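Local coordinates for protein flavin adenine dinucleotide synthase (Saccharomyces cerevisiae, PDB 2WSI) that catalyses transfer of the adenylyl group of ATP to FMN, forming the coenzyme FAD with release of diphosphate, at residues A[1-6]-A[72-77]. Residues are numbered along the deposited sequence; the frame is centred on the assembly and turned at random.
Sequences MQLSKA and LYLSCL
L3, in the first turn of helix 3-18, rests its forked end against L74 and L77, two leucines three residues apart on helix 64-87. Its CG stands anti to the backbone N (chi1 -175°), which carries both methyls across to the other helix. CD1 of L3 meets CD2 of L74 at 3.7 Å, the two side chains crossing at a slant; L74 touches this prong alone. CD2 of L77 is a single bump set at the fork, 4.0 Å from CD2, 4.1 Å from CG and 4.2 Å from CD1 of L3, and these side chains cross at roughly a right angle. One turn on from L3, the short side chain of A6 lets the stem of L74 come near the backbone, CB of L74 lying 4.3 Å from O of A6; CB of A6 is a looser 4.5 Å from CD1 of L74. All four residues are buried, and the side chains meet through carbon atoms alone. C10 of helix 3-18 continues the packing on L74, while L102 of strand 102-106 touches L77. The N-terminal helix thus packs on the helix that follows the first strand of the Rossmann-like alpha/beta fold of the PAPS reductase (HUP) family, the L74 side chain about 14 Å from the bound FAD.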
loop_
_atom_site.group_PDB
_atom_site.type_symbol
_atom_site.label_atom_id
_atom_site.label_comp_id
_atom_site.label_asym_id
_atom_site.label_seq_id
_atom_site.Cartn_x
_atom_site.Cartn_y
_atom_site.Cartn_z
ATOM N N MET A 1 17.231 -1.252 -2.060
ATOM C CA MET A 1 17.979 -2.462 -2.514
ATOM C C MET A 1 17.613 -2.785 -3.971
ATOM O O MET A 1 16.610 -2.292 -4.496
ATOM C CB MET A 1 17.720 -3.653 -1.560
ATOM C CG MET A 1 16.279 -4.294 -1.574
ATOM S SD MET A 1 15.827 -5.372 -0.149
ATOM C CE MET A 1 15.381 -4.100 1.054
ATOM N N GLN A 2 18.433 -3.593 -4.637
ATOM C CA GLN A 2 18.129 -4.025 -5.992
ATOM C C GLN A 2 16.804 -4.767 -6.035
ATOM O O GLN A 2 16.403 -5.398 -5.049
ATOM C CB GLN A 2 19.222 -4.932 -6.547
ATOM C CG GLN A 2 20.590 -4.237 -6.656
ATOM C CD GLN A 2 20.626 -3.093 -7.681
ATOM O OE1 GLN A 2 19.978 -3.140 -8.734
ATOM N NE2 GLN A 2 21.411 -2.072 -7.378
ATOM N N LEU A 3 16.158 -4.723 -7.197
ATOM C CA LEU A 3 14.794 -5.257 -7.338
ATOM C C LEU A 3 14.688 -6.745 -7.013
ATOM O O LEU A 3 13.745 -7.162 -6.347
ATOM C CB LEU A 3 14.258 -4.986 -8.742
ATOM C CG LEU A 3 12.799 -5.403 -8.964
ATOM C CD1 LEU A 3 11.834 -4.638 -8.029
ATOM C CD2 LEU A 3 12.439 -5.161 -10.416
ATOM N N SER A 4 15.643 -7.557 -7.454
ATOM C CA SER A 4 15.581 -8.990 -7.148
ATOM C C SER A 4 15.603 -9.223 -5.646
ATOM O O SER A 4 14.896 -10.108 -5.142
ATOM C CB SER A 4 16.743 -9.767 -7.791
ATOM O OG SER A 4 17.980 -9.382 -7.216
ATOM N N LYS A 5 16.400 -8.439 -4.925
ATOM C CA LYS A 5 16.468 -8.573 -3.459
ATOM C C LYS A 5 15.194 -8.105 -2.784
ATOM O O LYS A 5 14.769 -8.715 -1.822
ATOM C CB LYS A 5 17.639 -7.799 -2.842
ATOM C CG LYS A 5 19.000 -8.084 -3.478
ATOM C CD LYS A 5 19.482 -9.503 -3.235
ATOM C CE LYS A 5 19.665 -9.800 -1.740
ATOM N NZ LYS A 5 20.170 -11.203 -1.482
ATOM N N ALA A 6 14.606 -7.015 -3.271
ATOM C CA ALA A 6 13.344 -6.542 -2.713
ATOM C C ALA A 6 12.271 -7.587 -2.945
ATOM O O ALA A 6 11.439 -7.838 -2.062
ATOM C CB ALA A 6 12.930 -5.207 -3.358
ATOM N N LEU A 72 2.988 -7.275 -1.623
ATOM C CA LEU A 72 2.411 -8.484 -2.250
ATOM C C LEU A 72 2.824 -8.629 -3.722
ATOM O O LEU A 72 3.107 -9.723 -4.210
ATOM C CB LEU A 72 0.875 -8.480 -2.133
ATOM C CG LEU A 72 0.416 -8.487 -0.676
ATOM C CD1 LEU A 72 -1.089 -8.227 -0.648
ATOM C CD2 LEU A 72 0.789 -9.815 -0.007
ATOM N N TYR A 73 2.879 -7.502 -4.416
ATOM C CA TYR A 73 3.206 -7.464 -5.829
ATOM C C TYR A 73 4.652 -7.929 -6.020
ATOM O O TYR A 73 4.944 -8.744 -6.904
ATOM C CB TYR A 73 3.068 -6.021 -6.313
ATOM C CG TYR A 73 3.106 -5.829 -7.814
ATOM C CD1 TYR A 73 1.944 -5.993 -8.569
ATOM C CD2 TYR A 73 4.261 -5.448 -8.466
ATOM C CE1 TYR A 73 1.931 -5.786 -9.923
ATOM C CE2 TYR A 73 4.280 -5.240 -9.854
ATOM C CZ TYR A 73 3.090 -5.405 -10.573
ATOM O OH TYR A 73 3.023 -5.194 -11.934
ATOM N N LEU A 74 5.545 -7.436 -5.166
ATOM C CA LEU A 74 6.958 -7.827 -5.230
ATOM C C LEU A 74 7.115 -9.294 -4.899
ATOM O O LEU A 74 7.899 -9.995 -5.525
ATOM C CB LEU A 74 7.808 -6.973 -4.261
ATOM C CG LEU A 74 7.985 -5.530 -4.780
ATOM C CD1 LEU A 74 8.485 -4.611 -3.693
ATOM C CD2 LEU A 74 8.903 -5.527 -6.008
ATOM N N SER A 75 6.365 -9.765 -3.913
ATOM C CA SER A 75 6.358 -11.194 -3.635
ATOM C C SER A 75 5.967 -12.016 -4.864
ATOM O O SER A 75 6.616 -13.025 -5.194
ATOM C CB SER A 75 5.410 -11.499 -2.475
ATOM O OG SER A 75 5.381 -12.892 -2.246
ATOM N N CYS A 76 4.920 -11.589 -5.556
ATOM C CA CYS A 76 4.491 -12.277 -6.786
ATOM C C CYS A 76 5.477 -12.105 -7.930
ATOM O O CYS A 76 5.602 -12.978 -8.817
ATOM C CB CYS A 76 3.118 -11.774 -7.214
ATOM S SG CYS A 76 1.834 -12.308 -6.057
ATOM N N LEU A 77 6.188 -10.984 -7.929
ATOM C CA LEU A 77 7.204 -10.766 -8.973
ATOM C C LEU A 77 8.330 -11.814 -8.829
ATOM O O LEU A 77 8.851 -12.371 -9.821
ATOM C CB LEU A 77 7.746 -9.329 -8.866
ATOM C CG LEU A 77 8.773 -8.952 -9.919
ATOM C CD1 LEU A 77 8.154 -9.108 -11.285
ATOM C CD2 LEU A 77 9.301 -7.508 -9.704
#